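Local coordinates for mitotic checkpoint control protein kinase BUB1 (Drosophila melanogaster, PDB 6JKK) that acts in the mitotic checkpoint at kinetochores and, through its C-terminal protein kinase domain, probably binds ATP and phosphorylates proteins such as CENP-E, at residues S59-K64 against S69-K74; A83-R88 against L205-V210; E54-S59 against I117-V122. One frame throughout, in Å; residues are numbered along the deposited sequence.

Interaction 1. Residues S59-K64 against S69-K74; sequences SKMIGK and SVYVGK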
loop_
_atom_site.group_PDB
_atom_site.type_symbol
_atom_site.label_atom_id
_atom_site.label_comp_id
_atom_site.label_asym_id
_atom_site.label_seq_id
_atom_site.Cartn_x
_atom_site.Cartn_y
_atom_site.Cartn_z
ATOM N N SER A 59 18.035 0.008 15.548
ATOM C CA SER A 59 17.556 -0.088 16.928
ATOM C C SER A 59 16.835 -1.393 17.273
ATOM O O SER A 59 17.393 -2.252 17.964
ATOM C CB SER A 59 16.689 1.124 17.291
ATOM O OG SER A 59 17.428 2.330 17.170
ATOM N N LYS A 60 15.600 -1.530 16.797
ATOM C CA LYS A 60 14.731 -2.629 17.214
ATOM C C LYS A 60 14.127 -3.409 16.043
ATOM O O LYS A 60 13.827 -2.850 14.988
ATOM C CB LYS A 60 13.620 -2.095 18.127
ATOM C CG LYS A 60 14.140 -1.600 19.473
ATOM C CD LYS A 60 13.019 -1.230 20.439
ATOM C CE LYS A 60 12.384 0.117 20.117
ATOM N NZ LYS A 60 11.502 0.582 21.238
ATOM N N MET A 61 13.958 -4.713 16.237
ATOM C CA MET A 61 13.307 -5.555 15.233
ATOM C C MET A 61 11.832 -5.202 15.141
ATOM O O MET A 61 11.169 -5.023 16.165
ATOM C CB MET A 61 13.486 -7.036 15.604
ATOM C CG MET A 61 12.872 -8.045 14.637
ATOM S SD MET A 61 11.129 -8.435 14.949
ATOM C CE MET A 61 11.199 -9.219 16.559
ATOM N N ILE A 62 11.316 -5.090 13.919
ATOM C CA ILE A 62 9.880 -4.938 13.714
ATOM C C ILE A 62 9.306 -6.274 13.255
ATOM O O ILE A 62 8.366 -6.811 13.854
ATOM C CB ILE A 62 9.557 -3.873 12.659
ATOM C CG1 ILE A 62 10.001 -2.487 13.131
ATOM C CG2 ILE A 62 8.065 -3.884 12.356
ATOM C CD1 ILE A 62 9.360 -2.067 14.448
ATOM N N GLY A 63 9.901 -6.819 12.199
ATOM C CA GLY A 63 9.463 -8.087 11.652
ATOM C C GLY A 63 10.651 -8.852 11.119
ATOM O O GLY A 63 11.656 -8.253 10.727
ATOM N N LYS A 64 10.541 -10.176 11.100
ATOM C CA LYS A 64 11.655 -11.022 10.697
ATOM C C LYS A 64 11.121 -12.291 10.049
ATOM O O LYS A 64 10.530 -13.134 10.725
ATOM C CB LYS A 64 12.496 -11.368 11.926
ATOM C CG LYS A 64 13.716 -12.222 11.665
ATOM C CD LYS A 64 14.286 -12.773 12.974
ATOM C CE LYS A 64 14.504 -11.676 14.013
ATOM N NZ LYS A 64 13.333 -11.495 14.936
ATOM N N SER A 69 13.964 -9.062 6.965
ATOM C CA SER A 69 13.488 -8.489 8.216
ATOM C C SER A 69 13.299 -6.989 8.045
ATOM O O SER A 69 13.747 -6.406 7.053
ATOM C CB SER A 69 14.494 -8.764 9.340
ATOM O OG SER A 69 15.750 -8.173 9.048
ATOM N N VAL A 70 12.611 -6.374 9.002
ATOM C CA VAL A 70 12.458 -4.925 9.036
ATOM C C VAL A 70 12.871 -4.441 10.415
ATOM O O VAL A 70 12.461 -5.014 11.435
ATOM C CB VAL A 70 11.000 -4.482 8.737
ATOM C CG1 VAL A 70 10.851 -2.979 8.931
ATOM C CG2 VAL A 70 10.608 -4.854 7.320
ATOM N N TYR A 71 13.692 -3.398 10.441
ATOM C CA TYR A 71 14.178 -2.819 11.689
ATOM C C TYR A 71 13.868 -1.333 11.715
ATOM O O TYR A 71 13.818 -0.690 10.664
ATOM C CB TYR A 71 15.691 -3.036 11.821
ATOM C CG TYR A 71 16.062 -4.393 12.381
ATOM C CD1 TYR A 71 16.077 -5.523 11.570
ATOM C CD2 TYR A 71 16.390 -4.542 13.725
ATOM C CE1 TYR A 71 16.404 -6.770 12.090
ATOM C CE2 TYR A 71 16.726 -5.780 14.249
ATOM C CZ TYR A 71 16.729 -6.889 13.427
ATOM O OH TYR A 71 17.055 -8.122 13.948
ATOM N N VAL A 72 13.634 -0.792 12.908
ATOM C CA VAL A 72 13.479 0.653 13.053
ATOM C C VAL A 72 14.818 1.210 13.525
ATOM O O VAL A 72 15.520 0.573 14.317
ATOM C CB VAL A 72 12.322 1.030 14.020
ATOM C CG1 VAL A 72 12.472 0.319 15.351
ATOM C CG2 VAL A 72 12.244 2.541 14.218
ATOM N N GLY A 73 15.198 2.373 13.002
ATOM C CA GLY A 73 16.442 3.002 13.398
ATOM C C GLY A 73 16.361 4.508 13.272
ATOM O O GLY A 73 15.273 5.089 13.350
ATOM N N LYS A 74 17.508 5.150 13.082
ATOM C CA LYS A 74 17.515 6.598 12.928
ATOM C C LYS A 74 18.714 7.093 12.140
ATOM O O LYS A 74 19.843 6.665 12.376
ATOM C CB LYS A 74 17.477 7.287 14.297
ATOM C CG LYS A 74 17.501 8.813 14.228
ATOM C CD LYS A 74 17.351 9.433 15.610
ATOM C CE LYS A 74 16.028 9.049 16.247
ATOM N NZ LYS A 74 15.908 9.564 17.644
#
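The glycine-rich nucleotide-binding loop of the kinase fold sits at the end of this hairpin, where Ile-62 and Gly-63 of strand 54-64 both face Val-70 of strand 68-75. The two segments run antiparallel, their axes at 171°, and the pairing is interrupted by two classic beta bulges. In the first, Val-72 O is gripped by two amides: Ser-59 N at 2.9 Å, lying in the carbonyl plane, and, at a longer distance, Lys-60 N. Val-72 N answers with a fairly straight bond of 2.9 Å to Lys-60 O. The second bulge repeats the pattern, for Val-70 O takes Ile-62 N at 2.7 Å and Gly-63 N at 3.2 Å, while Val-70 N donates to Gly-63 O. Because of the extra residue, the register slips by one between Met-61 and Gly-63, and Ile-62 turns its CB toward the partner strand. Its CD1 reaches CG1 of Val-72, 4.0 Å away, the two side chains crossing at a slant; its CB also packs against Val-70 CG1. On the face carrying Met-61 and Tyr-71, the tyrosine CG stands beside its own backbone N (chi1 -84°), which lays the ring over the opposite strand. Met-61 CA then sits over a ring face, 3.9 Å from the centroid and 26° off the normal, a CH-pi contact, and Met-61 CB adds a touch on CE2 at 3.7 Å. Leu-43, Pro-45 and Val-58 also pack on this tyrosine. Val-70 lies on the face that carries Val-72, with its side chain about 4 Å from that of Lys-85, the predicted ATP-binding residue. A bulged antiparallel hairpin of this kind, carrying the GxGxxGxV pattern whose valine is Val-70, is the glycine-rich loop of protein kinases.

Interaction 2. Residues A83-R88 against L205-V210; sequences ALKQER and LIDFGV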
loop_
_atom_site.group_PDB
_atom_site.type_symbol
_atom_site.label_atom_id
_atom_site.label_comp_id
_atom_site.label_asym_id
_atom_site.label_seq_id
_atom_site.Cartn_x
_atom_site.Cartn_y
_atom_site.Cartn_z
ATOM N N ALA A 83 12.889 3.188 8.633
ATOM C CA ALA A 83 12.704 1.745 8.601
ATOM C C ALA A 83 13.809 1.183 7.735
ATOM O O ALA A 83 14.084 1.719 6.656
ATOM C CB ALA A 83 11.359 1.388 8.005
ATOM N N LEU A 84 14.436 0.108 8.196
ATOM C CA LEU A 84 15.439 -0.574 7.393
ATOM C C LEU A 84 14.890 -1.926 6.971
ATOM O O LEU A 84 14.587 -2.773 7.817
ATOM C CB LEU A 84 16.752 -0.732 8.174
ATOM C CG LEU A 84 17.311 0.577 8.739
ATOM C CD1 LEU A 84 17.059 0.662 10.224
ATOM C CD2 LEU A 84 18.796 0.751 8.448
ATOM N N LYS A 85 14.744 -2.119 5.664
ATOM C CA LYS A 85 14.189 -3.363 5.145
ATOM C C LYS A 85 15.256 -4.164 4.430
ATOM O O LYS A 85 15.826 -3.712 3.425
ATOM C CB LYS A 85 13.034 -3.078 4.182
ATOM C CG LYS A 85 12.410 -4.334 3.585
ATOM C CD LYS A 85 11.314 -3.969 2.598
ATOM C CE LYS A 85 10.671 -5.199 1.984
ATOM N NZ LYS A 85 9.475 -4.807 1.180
ATOM N N GLN A 86 15.522 -5.354 4.959
ATOM C CA GLN A 86 16.524 -6.240 4.393
ATOM C C GLN A 86 15.850 -7.402 3.685
ATOM O O GLN A 86 14.884 -7.974 4.201
ATOM C CB GLN A 86 17.426 -6.777 5.497
ATOM C CG GLN A 86 18.541 -7.690 4.983
ATOM C CD GLN A 86 19.687 -7.810 5.963
ATOM O OE1 GLN A 86 19.505 -8.230 7.108
ATOM N NE2 GLN A 86 20.878 -7.425 5.522
ATOM N N GLU A 87 16.339 -7.752 2.499
ATOM C CA GLU A 87 15.774 -8.900 1.799
ATOM C C GLU A 87 16.832 -9.719 1.072
ATOM O O GLU A 87 17.772 -9.167 0.497
ATOM C CB GLU A 87 14.672 -8.462 0.827
ATOM C CG GLU A 87 13.997 -9.625 0.104
ATOM C CD GLU A 87 12.808 -9.196 -0.735
ATOM O OE1 GLU A 87 12.326 -8.055 -0.562
ATOM O OE2 GLU A 87 12.356 -10.009 -1.569
ATOM N N ARG A 88 16.661 -11.040 1.115
ATOM C CA ARG A 88 17.473 -11.989 0.356
ATOM C C ARG A 88 16.546 -12.842 -0.516
ATOM O O ARG A 88 15.508 -13.311 -0.044
ATOM C CB ARG A 88 18.276 -12.894 1.298
ATOM C CG ARG A 88 19.251 -12.146 2.209
ATOM C CD ARG A 88 19.819 -13.037 3.307
ATOM N NE ARG A 88 18.743 -13.727 4.007
ATOM C CZ ARG A 88 18.082 -13.231 5.049
ATOM N NH1 ARG A 88 18.394 -12.035 5.538
ATOM N NH2 ARG A 88 17.106 -13.935 5.604
ATOM N N LEU A 205 1.405 4.757 1.073
ATOM C CA LEU A 205 1.460 3.389 0.558
ATOM C C LEU A 205 2.916 2.930 0.508
ATOM O O LEU A 205 3.781 3.655 0.004
ATOM C CB LEU A 205 0.853 3.343 -0.847
ATOM C CG LEU A 205 0.770 1.982 -1.539
ATOM C CD1 LEU A 205 -0.155 1.061 -0.771
ATOM C CD2 LEU A 205 0.292 2.144 -2.980
ATOM N N ILE A 206 3.185 1.732 1.028
ATOM C CA ILE A 206 4.552 1.215 1.125
ATOM C C ILE A 206 4.664 -0.200 0.557
ATOM O O ILE A 206 3.650 -0.843 0.255
ATOM C CB ILE A 206 5.014 1.167 2.597
ATOM C CG1 ILE A 206 4.211 0.109 3.368
ATOM C CG2 ILE A 206 4.858 2.539 3.264
ATOM C CD1 ILE A 206 4.713 -0.193 4.797
ATOM N N ASP A 207 5.904 -0.680 0.436
ATOM C CA ASP A 207 6.194 -2.071 0.091
ATOM C C ASP A 207 5.825 -2.423 -1.347
ATOM O O ASP A 207 4.878 -3.170 -1.596
ATOM C CB ASP A 207 5.540 -3.041 1.088
ATOM C CG ASP A 207 6.390 -3.270 2.330
ATOM O OD1 ASP A 207 5.812 -3.580 3.399
ATOM O OD2 ASP A 207 7.632 -3.154 2.241
ATOM N N PHE A 208 6.608 -1.895 -2.279
ATOM C CA PHE A 208 6.395 -2.109 -3.705
ATOM C C PHE A 208 7.197 -3.294 -4.227
ATOM O O PHE A 208 7.570 -3.334 -5.401
ATOM C CB PHE A 208 6.751 -0.835 -4.469
ATOM C CG PHE A 208 5.917 0.346 -4.066
ATOM C CD1 PHE A 208 4.628 0.499 -4.565
ATOM C CD2 PHE A 208 6.410 1.291 -3.173
ATOM C CE1 PHE A 208 3.843 1.581 -4.185
ATOM C CE2 PHE A 208 5.636 2.379 -2.790
ATOM C CZ PHE A 208 4.351 2.523 -3.295
ATOM N N GLY A 209 7.434 -4.267 -3.349
ATOM C CA GLY A 209 8.302 -5.395 -3.652
ATOM C C GLY A 209 7.845 -6.313 -4.774
ATOM O O GLY A 209 8.667 -6.974 -5.411
ATOM N N VAL A 210 6.537 -6.370 -5.013
ATOM C CA VAL A 210 6.006 -7.190 -6.101
ATOM C C VAL A 210 5.114 -6.381 -7.042
ATOM O O VAL A 210 4.221 -6.929 -7.688
ATOM C CB VAL A 210 5.231 -8.426 -5.573
ATOM C CG1 VAL A 210 6.163 -9.353 -4.828
ATOM C CG2 VAL A 210 4.061 -8.014 -4.670
#
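A single pair of polar atoms carries this contact: Lys-85 NZ and Asp-207 OD2, 2.7 Å apart, form a hydrogen-bonded salt bridge across a CA-CA separation of 9.5 Å. The lysine bridges the gap by full extension. Its CG lies anti to the backbone N (chi1 179°) and every later torsion is also extended, so the ammonium group reaches well beyond strand 80-87. It meets the acid obliquely, approaching OD2 from above the carboxylate plane, 48° out of it, and its CE remains 3.7 Å from the same oxygen. Asp-207 has a positive phi (69°). Its CB does not aim at the strand, yet the carboxylate comes nearer and presents OD2.

Asp-207 opens the sequence Asp-Phe-Gly, and its place opposite the predicted ATP-binding lysine identifies it as the DFG motif of the kinase fold. Phe-208 turns away from the strand and packs on Ile-97, Cys-98 and Ile-101 of helix 92-104, consistent with a DFG-in arrangement. The amides of Asp-207 and Phe-208 donate hydrogen bonds to a glycerol, probably from the crystallisation liquor.

Lys-85 NZ also forms a salt bridge with Glu-94 of that helix. One ammonium group therefore ties a strand, a helix and the DFG segment together electrostatically, as in active-like kinase conformations, and its two acidic partners probably hold it in place within the nucleotide pocket.

Interaction 3. Residues E54-S59 against I117-V122; sequences EKFEVS and IDYALV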
loop_
_atom_site.group_PDB
_atom_site.type_symbol
_atom_site.label_atom_id
_atom_site.label_comp_id
_atom_site.label_asym_id
_atom_site.label_seq_id
_atom_site.Cartn_x
_atom_site.Cartn_y
_atom_site.Cartn_z
ATOM N N GLU A 54 26.528 8.513 5.193
ATOM C CA GLU A 54 25.405 8.560 6.121
ATOM C C GLU A 54 25.431 7.400 7.113
ATOM O O GLU A 54 25.535 6.237 6.715
ATOM C CB GLU A 54 24.093 8.572 5.338
ATOM C CG GLU A 54 24.102 9.561 4.176
ATOM C CD GLU A 54 24.341 10.993 4.622
ATOM O OE1 GLU A 54 25.074 11.722 3.921
ATOM O OE2 GLU A 54 23.788 11.396 5.668
ATOM N N LYS A 55 25.354 7.722 8.404
ATOM C CA LYS A 55 25.347 6.702 9.455
ATOM C C LYS A 55 23.967 6.560 10.096
ATOM O O LYS A 55 23.267 7.552 10.320
ATOM C CB LYS A 55 26.398 7.006 10.529
ATOM C CG LYS A 55 26.327 6.069 11.737
ATOM C CD LYS A 55 27.385 6.388 12.773
ATOM C CE LYS A 55 28.762 6.016 12.275
ATOM N NZ LYS A 55 29.792 6.155 13.346
ATOM N N PHE A 56 23.579 5.321 10.377
ATOM C CA PHE A 56 22.263 5.039 10.931
ATOM C C PHE A 56 22.396 4.194 12.189
ATOM O O PHE A 56 23.251 3.317 12.261
ATOM C CB PHE A 56 21.415 4.276 9.912
ATOM C CG PHE A 56 21.172 5.028 8.640
ATOM C CD1 PHE A 56 22.132 5.048 7.635
ATOM C CD2 PHE A 56 19.978 5.703 8.443
ATOM C CE1 PHE A 56 21.908 5.741 6.453
ATOM C CE2 PHE A 56 19.737 6.398 7.266
ATOM C CZ PHE A 56 20.702 6.415 6.268
ATOM N N GLU A 57 21.566 4.476 13.187
ATOM C CA GLU A 57 21.401 3.554 14.305
ATOM C C GLU A 57 20.452 2.480 13.806
ATOM O O GLU A 57 19.465 2.797 13.146
ATOM C CB GLU A 57 20.728 4.244 15.491
ATOM C CG GLU A 57 21.574 5.229 16.273
ATOM C CD GLU A 57 20.748 5.951 17.326
ATOM O OE1 GLU A 57 19.508 5.779 17.312
ATOM O OE2 GLU A 57 21.328 6.687 18.153
ATOM N N VAL A 58 20.756 1.218 14.089
ATOM C CA VAL A 58 19.797 0.137 13.867
ATOM C C VAL A 58 19.301 -0.278 15.248
ATOM O O VAL A 58 20.059 -0.838 16.033
ATOM C CB VAL A 58 20.436 -1.062 13.144
ATOM C CG1 VAL A 58 19.390 -2.141 12.890
ATOM C CG2 VAL A 58 21.064 -0.616 11.830
ATOM N N SER A 59 18.035 0.008 15.548
ATOM C CA SER A 59 17.556 -0.088 16.928
ATOM C C SER A 59 16.835 -1.393 17.273
ATOM O O SER A 59 17.393 -2.252 17.964
ATOM C CB SER A 59 16.689 1.124 17.291
ATOM O OG SER A 59 17.428 2.330 17.170
ATOM N N ILE A 117 12.556 5.512 -1.076
ATOM C CA ILE A 117 13.791 4.874 -0.619
ATOM C C ILE A 117 14.860 5.956 -0.525
ATOM O O ILE A 117 15.354 6.461 -1.546
ATOM C CB ILE A 117 14.193 3.676 -1.525
ATOM C CG1 ILE A 117 13.134 2.583 -1.420
ATOM C CG2 ILE A 117 15.577 3.099 -1.139
ATOM C CD1 ILE A 117 13.387 1.353 -2.278
ATOM N N ASP A 118 15.168 6.354 0.710
ATOM C CA ASP A 118 16.141 7.412 0.945
ATOM C C ASP A 118 17.552 6.944 0.612
ATOM O O ASP A 118 18.362 7.708 0.076
ATOM C CB ASP A 118 16.100 7.873 2.404
ATOM C CG ASP A 118 14.804 8.574 2.771
ATOM O OD1 ASP A 118 14.052 8.987 1.862
ATOM O OD2 ASP A 118 14.553 8.727 3.984
ATOM N N TYR A 119 17.842 5.693 0.962
ATOM C CA TYR A 119 19.159 5.108 0.744
ATOM C C TYR A 119 19.034 3.624 0.443
ATOM O O TYR A 119 18.109 2.950 0.927
ATOM C CB TYR A 119 20.064 5.330 1.965
ATOM C CG TYR A 119 20.385 6.787 2.192
ATOM C CD1 TYR A 119 19.669 7.543 3.113
ATOM C CD2 TYR A 119 21.384 7.415 1.459
ATOM C CE1 TYR A 119 19.950 8.882 3.307
ATOM C CE2 TYR A 119 21.674 8.748 1.647
ATOM C CZ TYR A 119 20.957 9.477 2.571
ATOM O OH TYR A 119 21.252 10.810 2.753
ATOM N N ALA A 120 19.967 3.121 -0.362
ATOM C CA ALA A 120 19.970 1.711 -0.737
ATOM C C ALA A 120 21.358 1.118 -0.584
ATOM O O ALA A 120 22.325 1.615 -1.159
ATOM C CB ALA A 120 19.482 1.535 -2.178
ATOM N N LEU A 121 21.454 0.047 0.195
ATOM C CA LEU A 121 22.698 -0.696 0.287
ATOM C C LEU A 121 22.458 -2.005 -0.448
ATOM O O LEU A 121 21.602 -2.802 -0.052
ATOM C CB LEU A 121 23.053 -0.947 1.751
ATOM C CG LEU A 121 24.423 -1.532 2.075
ATOM C CD1 LEU A 121 25.524 -0.567 1.650
ATOM C CD2 LEU A 121 24.521 -1.852 3.562
ATOM N N VAL A 122 23.192 -2.209 -1.537
ATOM C CA VAL A 122 22.934 -3.329 -2.439
ATOM C C VAL A 122 24.147 -4.254 -2.575
ATOM O O VAL A 122 25.139 -3.906 -3.221
ATOM C CB VAL A 122 22.500 -2.808 -3.827
ATOM C CG1 VAL A 122 22.226 -3.958 -4.760
ATOM C CG2 VAL A 122 21.259 -1.930 -3.695
#
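Phe-56 and Tyr-119 both set their CG beside the backbone N, with chi1 of -61° and -66°, and these torsions send the two rings toward each other from separate strands. The phenylalanine arrives with its far end first: CZ lies 3.5 Å from Tyr-119 CD1 and 3.9 Å from Tyr-119 CE1. With ring planes at 69° and centroids 5.6 Å apart, the pair is an offset edge-to-face stack in which Phe-56 supplies the edge and Tyr-119 the face.

Glu-54 adds a second touch near the phenol end of the tyrosine. With CG beside the backbone N, its methylene meets the ring there: CG is 3.4 Å from Tyr-119 OH and 3.5 Å from Tyr-119 CZ. The bend at chi2 then turns the carboxylate so that its plane is nearly parallel to the ring, but no hydrogen bond crosses here; Glu-54 OE2 bonds instead to His-75 NE2. His-75 also meets the Phe-56 ring, while Ile-130 touches both aromatic side chains.

In the sheet, strands 54-64 and 119-122 are separated by three others, 68-75, 80-87 and 127-132, yet Glu-54 and Tyr-119 have their CA atoms only 8.9 Å apart. Such closeness without backbone pairing is consistent with a strongly curled sheet, the side chains probably meeting on its inner side, as in the twisted, five-stranded antiparallel core of the kinase N-terminal lobe.

All three interactions use the sheet of the kinase N-terminal lobe, with centres 12 to 13 Å apart. Strand 68-75 connects interaction 1 to interaction 2 through Tyr-71 O and Leu-84 N, 2.7 Å apart, a probable hydrogen bond. Strand 54-64 serves both interactions 1 and 3, which share Ser-59; Lys-74 O also lies 2.9 Å from Glu-57 N. Only interaction 2 leaves the sheet, reaching the DFG segment. Distance from the predicted ATP site grades the three: Lys-85 belongs to interaction 2, Val-70 of interaction 1 has its side chain about 4 Å from that lysine's, and the Tyr-119 side chain of interaction 3 is about 11 Å from it.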